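Local atomic coordinates of cerato-platanin 1 (Moniliophthora perniciosa, PDB entry 3SUJ), a protein that is of unknown function but belongs to the secreted cerato-platanin family, has a double-psi beta barrel fold and binds zinc ions. Residues Gly47-Ile52 with Glu88-Ser93; Ser62-Thr67 with Val113-Val118. All coordinates share one frame; numbering follows the deposited sequence.

Overall arrangement
Both contacts lie in the double-psi beta barrel, in one mixed sheet ordered 47-49, 90-92, 3-7, 111-118, 63-68, 76-83. Contact 1 is its first pair of strands; contact 2 joins 111-118 to 63-68, beyond the intervening strand 3-7. Along the chain the segments alternate (47-52, 62-67, 88-93, 113-118), so the connections interlace. Backbone bonds from Gly47 to Val81 and Ile83 bring the outermost strands together, as a closed barrel requires. The contact centres are about 11 Å apart, yet side chains meet: Phe90 packs on Tyr64, Leu66 and Val115, and Tyr64 OH probably bonds to Asp51, a zinc ligand. These contacts probably help link the Asp51 turn to the sheet.

Contact 1. Residues Gly47-Ile52 with Glu88-Ser93; sequences GGSSDI and EGFTAS. With ZN (zinc ion), chain E; ZN (zinc ion), chain F.
Thr91 O takes a hydrogen bond of 2.7 Å from Gly48 N. A weaker CA-H...O contact reaches the same oxygen from Gly47, with Gly47 CA 3.1 Å from Thr91 O. This is the antiparallel pairing of strands 47-49 and 90-92 in the double-psi beta barrel, with axes at 179°. Thr91 N returns the bond to Gly48 O. At Gly47, which forms a non-hydrogen-bonded pair with Ala92, a CB would run into Thr91 O, and the backbone angles themselves leave no room for a side chain.

Beyond the strand, residues Ser49 to Ile52 form a type I turn closed by the bond from Ile52 N to Ser49 O, and Ser50 and Gly89 carry the pairing past the strand ends. Ser50 N donates to Gly89 O at 2.9 Å. With chi1 at 61°, Ser50 OG sits between its own N and carbonyl carbon and accepts from Gly89 N, a longer bond of 3.2 Å bent to 140°; Gly89 is therefore gripped through both its N and its O. Thr91 OG1, on the other hand, turns to Ser86.

Asp51 and Glu88 carry carboxylates that bind different zinc ions. Asp51 OD2 coordinates one zinc at 2.0 Å; a water and two further atoms complete the ligands found, and the same water donates to Asp51 OD1, so both carboxylate oxygens are engaged. Glu88 reaches the second zinc through OE2.

Phe90 lies on the same face as Ser49, its ring covered from strand 3-7 by Val3 and Leu5. Ser49 OG accepts from Asp51 N at 3.0 Å, forming an ST turn, while it also rests against the Phe90 ring, 3.3 Å from CE2.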
loop_
_atom_site.group_PDB
_atom_site.type_symbol
_atom_site.label_atom_id
_atom_site.label_comp_id
_atom_site.label_asym_id
_atom_site.label_seq_id
_atom_site.Cartn_x
_atom_site.Cartn_y
_atom_site.Cartn_z
ATOM N N GLY A 47 1.783 1.475 1.122
ATOM C CA GLY A 47 0.815 2.555 1.122
ATOM C C GLY A 47 -0.093 2.530 2.291
ATOM O O GLY A 47 0.234 1.981 3.356
ATOM N N GLY A 48 -1.198 3.241 2.106
ATOM C CA GLY A 48 -2.197 3.411 3.157
ATOM C C GLY A 48 -3.441 2.567 2.951
ATOM O O GLY A 48 -3.766 2.153 1.850
ATOM N N SER A 49 -4.139 2.361 4.050
ATOM C CA SER A 49 -5.401 1.622 4.029
ATOM C C SER A 49 -6.321 2.163 5.095
ATOM O O SER A 49 -5.881 2.482 6.215
ATOM C CB SER A 49 -5.143 0.169 4.332
ATOM O OG SER A 49 -6.382 -0.570 4.453
ATOM N N SER A 50 -7.625 2.145 4.822
ATOM C CA SER A 50 -8.598 2.481 5.859
ATOM C C SER A 50 -8.682 1.421 6.903
ATOM O O SER A 50 -9.273 1.701 7.974
ATOM C CB SER A 50 -9.924 2.838 5.226
ATOM O OG SER A 50 -10.442 1.751 4.475
ATOM N N ASP A 51 -8.090 0.259 6.734
ATOM C CA ASP A 51 -8.024 -0.769 7.781
ATOM C C ASP A 51 -7.041 -0.376 8.847
ATOM O O ASP A 51 -7.008 -0.998 9.883
ATOM C CB ASP A 51 -7.609 -2.122 7.208
ATOM C CG ASP A 51 -8.745 -2.839 6.530
ATOM O OD1 ASP A 51 -9.880 -2.376 6.518
ATOM O OD2 ASP A 51 -8.409 -3.866 5.924
ATOM N N ILE A 52 -6.198 0.639 8.606
ATOM C CA ILE A 52 -5.319 1.178 9.656
ATOM C C ILE A 52 -6.127 2.252 10.360
ATOM O O ILE A 52 -6.251 3.368 9.841
ATOM C CB ILE A 52 -4.062 1.741 9.075
ATOM C CG1 ILE A 52 -3.336 0.729 8.189
ATOM C CG2 ILE A 52 -3.120 2.362 10.173
ATOM C CD1 ILE A 52 -2.926 -0.327 8.976
ATOM N N GLU A 88 -10.438 6.110 3.059
ATOM C CA GLU A 88 -11.308 5.111 2.483
ATOM C C GLU A 88 -10.665 4.256 1.426
ATOM O O GLU A 88 -10.387 4.719 0.294
ATOM C CB GLU A 88 -12.559 5.786 1.795
ATOM C CG GLU A 88 -13.738 4.807 1.497
ATOM C CD GLU A 88 -15.123 5.487 1.318
ATOM O OE1 GLU A 88 -15.654 6.032 2.297
ATOM O OE2 GLU A 88 -15.713 5.400 0.205
ATOM N N GLY A 89 -10.595 2.992 1.573
ATOM C CA GLY A 89 -9.921 2.184 0.609
ATOM C C GLY A 89 -8.422 2.281 0.792
ATOM O O GLY A 89 -7.911 2.371 1.939
ATOM N N PHE A 90 -7.691 2.186 -0.296
ATOM C CA PHE A 90 -6.246 2.056 -0.255
ATOM C C PHE A 90 -5.614 3.180 -1.067
ATOM O O PHE A 90 -6.197 3.652 -2.069
ATOM C CB PHE A 90 -5.842 0.730 -0.925
ATOM C CG PHE A 90 -6.185 -0.476 -0.071
ATOM C CD1 PHE A 90 -7.489 -0.959 -0.005
ATOM C CD2 PHE A 90 -5.235 -1.017 0.754
ATOM C CE1 PHE A 90 -7.846 -1.996 0.925
ATOM C CE2 PHE A 90 -5.602 -2.068 1.587
ATOM C CZ PHE A 90 -6.864 -2.494 1.667
ATOM N N THR A 91 -4.390 3.539 -0.678
ATOM C CA THR A 91 -3.602 4.550 -1.424
ATOM C C THR A 91 -2.209 3.971 -1.536
ATOM O O THR A 91 -1.486 3.943 -0.504
ATOM C CB THR A 91 -3.582 5.876 -0.714
ATOM O OG1 THR A 91 -4.891 6.359 -0.533
ATOM C CG2 THR A 91 -2.794 6.872 -1.562
ATOM N N ALA A 92 -1.744 3.613 -2.729
ATOM C CA ALA A 92 -0.412 3.018 -2.915
ATOM C C ALA A 92 0.540 4.011 -3.505
ATOM O O ALA A 92 0.177 5.139 -3.843
ATOM C CB ALA A 92 -0.520 1.791 -3.785
ATOM N N SER A 93 1.806 3.629 -3.605
ATOM C CA SER A 93 2.759 4.371 -4.401
ATOM C C SER A 93 2.258 4.529 -5.801
ATOM O O SER A 93 1.522 3.666 -6.331
ATOM C CB SER A 93 4.189 3.783 -4.374
ATOM O OG SER A 93 4.401 2.482 -5.196
HETATM ZN ZN ZN E . -10.021 -4.548 4.874
HETATM ZN ZN ZN F . -17.457 5.895 0.316
HETATM O O HOH W 1 -11.771 -4.611 6.164
#

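Contact 2. Residues Ser62-Thr67 with Val113-Val118; sequences SCYQLT and VDVRKV
Strands 63-68 and 111-118 form an antiparallel ladder of the double-psi beta barrel; the axes of 63-67 and 113-118 are 151° apart in N-to-C direction. Gln65 and Arg116 exchange two backbone bonds, Gln65 N to Arg116 O being 2.8 Å, and Thr67 and Asp114 do likewise. At the Cys63 end, a water accepts from Cys63 N and donates to Val118 O, while Val118 N bonds to Cys63 O.

Val115 lies alongside both Tyr64 and Leu66, its CG2 3.7 Å from Tyr64 CD1 and also 3.7 Å from Leu66 CD2. Lys117 passes obliquely across the phenol, its CE 3.5 Å from Tyr64 OH. Its chain is extended as far as CG-CD and then bends (chi3 -67°), which delivers NZ to Ser62 OG at 3.0 Å; Asn59 OD1 takes a second bond from the ammonium. Replacing Tyr64 by an alanine would probably leave Val115 CG2 and Lys117 CE without the ring they rest against.

On the other face Gln65 OE1 lies 4.0 Å from Arg116 CD, the guanidinium leading away, while Gln65 NE2 bonds to Tyr79. Cys63 SG packs against Val118 CG2 at 3.7 Å and is disulfide-bonded to Cys123. Both faces are thus chemically mixed: apolar Tyr64, Leu66 and Val115 stand beside charged Lys117, and Cys63 and Val118 pack beside Gln65, Thr67, Asp114 and Arg116, with the disulfide tethering the chain's C-terminal end to this strand.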
loop_
_atom_site.group_PDB
_atom_site.type_symbol
_atom_site.label_atom_id
_atom_site.label_comp_id
_atom_site.label_asym_id
_atom_site.label_seq_id
_atom_site.Cartn_x
_atom_site.Cartn_y
_atom_site.Cartn_z
ATOM N N SER A 62 0.407 -5.307 7.527
ATOM C CA SER A 62 -0.273 -6.402 6.820
ATOM C C SER A 62 -0.083 -6.256 5.321
ATOM O O SER A 62 0.183 -5.159 4.793
ATOM C CB SER A 62 -1.801 -6.334 7.091
ATOM O OG SER A 62 -2.204 -6.813 8.322
ATOM N N CYS A 63 -0.218 -7.369 4.637
ATOM C CA CYS A 63 -0.043 -7.476 3.205
ATOM C C CYS A 63 -1.365 -7.659 2.534
ATOM O O CYS A 63 -2.133 -8.627 2.842
ATOM C CB CYS A 63 0.850 -8.679 2.942
ATOM S SG CYS A 63 1.267 -8.912 1.166
ATOM N N TYR A 64 -1.702 -6.806 1.580
ATOM C CA TYR A 64 -2.983 -6.855 0.873
ATOM C C TYR A 64 -2.749 -7.156 -0.573
ATOM O O TYR A 64 -1.967 -6.415 -1.256
ATOM C CB TYR A 64 -3.742 -5.509 1.026
ATOM C CG TYR A 64 -4.178 -5.271 2.419
ATOM C CD1 TYR A 64 -5.449 -5.689 2.828
ATOM C CD2 TYR A 64 -3.405 -4.602 3.342
ATOM C CE1 TYR A 64 -5.926 -5.478 4.117
ATOM C CE2 TYR A 64 -3.893 -4.383 4.652
ATOM C CZ TYR A 64 -5.145 -4.768 4.990
ATOM O OH TYR A 64 -5.570 -4.520 6.298
ATOM N N GLN A 65 -3.434 -8.144 -1.104
ATOM C CA GLN A 65 -3.477 -8.383 -2.520
ATOM C C GLN A 65 -4.578 -7.575 -3.137
ATOM O O GLN A 65 -5.757 -7.667 -2.742
ATOM C CB GLN A 65 -3.768 -9.842 -2.734
ATOM C CG GLN A 65 -3.830 -10.226 -4.251
ATOM C CD GLN A 65 -4.297 -11.662 -4.421
ATOM O OE1 GLN A 65 -5.308 -12.043 -3.772
ATOM N NE2 GLN A 65 -3.614 -12.480 -5.170
ATOM N N LEU A 66 -4.197 -6.715 -4.074
ATOM C CA LEU A 66 -5.133 -5.836 -4.763
ATOM C C LEU A 66 -5.157 -6.221 -6.219
ATOM O O LEU A 66 -4.136 -6.229 -6.853
ATOM C CB LEU A 66 -4.715 -4.373 -4.623
ATOM C CG LEU A 66 -4.466 -3.889 -3.200
ATOM C CD1 LEU A 66 -3.973 -2.405 -3.177
ATOM C CD2 LEU A 66 -5.691 -3.962 -2.354
ATOM N N THR A 67 -6.350 -6.546 -6.701
ATOM C CA THR A 67 -6.502 -7.057 -8.062
ATOM C C THR A 67 -7.368 -6.139 -8.861
ATOM O O THR A 67 -8.465 -5.756 -8.478
ATOM C CB THR A 67 -7.124 -8.502 -8.067
ATOM O OG1 THR A 67 -6.220 -9.348 -7.281
ATOM C CG2 THR A 67 -7.179 -9.027 -9.503
ATOM N N VAL A 113 -10.701 -2.012 -7.098
ATOM C CA VAL A 113 -9.957 -3.284 -7.029
ATOM C C VAL A 113 -10.662 -4.271 -6.125
ATOM O O VAL A 113 -11.394 -3.894 -5.220
ATOM C CB VAL A 113 -8.513 -3.050 -6.506
ATOM C CG1 VAL A 113 -7.686 -2.201 -7.482
ATOM C CG2 VAL A 113 -8.524 -2.445 -5.133
ATOM N N ASP A 114 -10.353 -5.541 -6.355
ATOM C CA ASP A 114 -10.692 -6.554 -5.289
ATOM C C ASP A 114 -9.573 -6.648 -4.313
ATOM O O ASP A 114 -8.430 -6.570 -4.705
ATOM C CB ASP A 114 -10.900 -7.939 -5.973
ATOM C CG ASP A 114 -12.250 -8.046 -6.488
ATOM O OD1 ASP A 114 -13.154 -8.253 -5.652
ATOM O OD2 ASP A 114 -12.434 -7.847 -7.683
ATOM N N VAL A 115 -9.829 -6.819 -3.035
ATOM C CA VAL A 115 -8.827 -6.857 -1.994
ATOM C C VAL A 115 -8.972 -8.136 -1.194
ATOM O O VAL A 115 -10.138 -8.473 -0.783
ATOM C CB VAL A 115 -8.942 -5.625 -1.111
ATOM C CG1 VAL A 115 -10.319 -5.405 -0.561
ATOM C CG2 VAL A 115 -7.922 -5.677 0.043
ATOM N N ARG A 116 -7.849 -8.743 -0.848
ATOM C CA ARG A 116 -7.834 -9.814 0.116
ATOM C C ARG A 116 -6.612 -9.596 0.964
ATOM O O ARG A 116 -5.522 -9.338 0.394
ATOM C CB ARG A 116 -7.654 -11.075 -0.728
ATOM C CG ARG A 116 -7.883 -12.443 -0.229
ATOM C CD ARG A 116 -8.475 -12.927 -1.572
ATOM N NE ARG A 116 -9.746 -13.550 -1.454
ATOM C CZ ARG A 116 -9.865 -14.836 -1.688
ATOM N NH1 ARG A 116 -8.787 -15.537 -2.045
ATOM N NH2 ARG A 116 -10.987 -15.380 -1.442
ATOM N N LYS A 117 -6.678 -9.730 2.263
ATOM C CA LYS A 117 -5.458 -9.819 3.086
ATOM C C LYS A 117 -4.817 -11.171 2.878
ATOM O O LYS A 117 -5.553 -12.188 2.851
ATOM C CB LYS A 117 -5.785 -9.632 4.541
ATOM C CG LYS A 117 -4.381 -9.479 5.273
ATOM C CD LYS A 117 -4.441 -9.246 6.735
ATOM C CE LYS A 117 -5.068 -7.826 7.149
ATOM N NZ LYS A 117 -4.996 -7.752 8.550
ATOM N N VAL A 118 -3.528 -11.225 2.573
ATOM C CA VAL A 118 -2.801 -12.469 2.283
ATOM C C VAL A 118 -1.577 -12.552 3.192
ATOM O O VAL A 118 -1.223 -11.644 3.917
ATOM C CB VAL A 118 -2.390 -12.541 0.783
ATOM C CG1 VAL A 118 -3.608 -12.534 -0.130
ATOM C CG2 VAL A 118 -1.442 -11.345 0.384
HETATM O O HOH W 2 -0.696 -9.804 5.990
HETATM O O HOH W 3 -10.579 -7.157 -9.895
#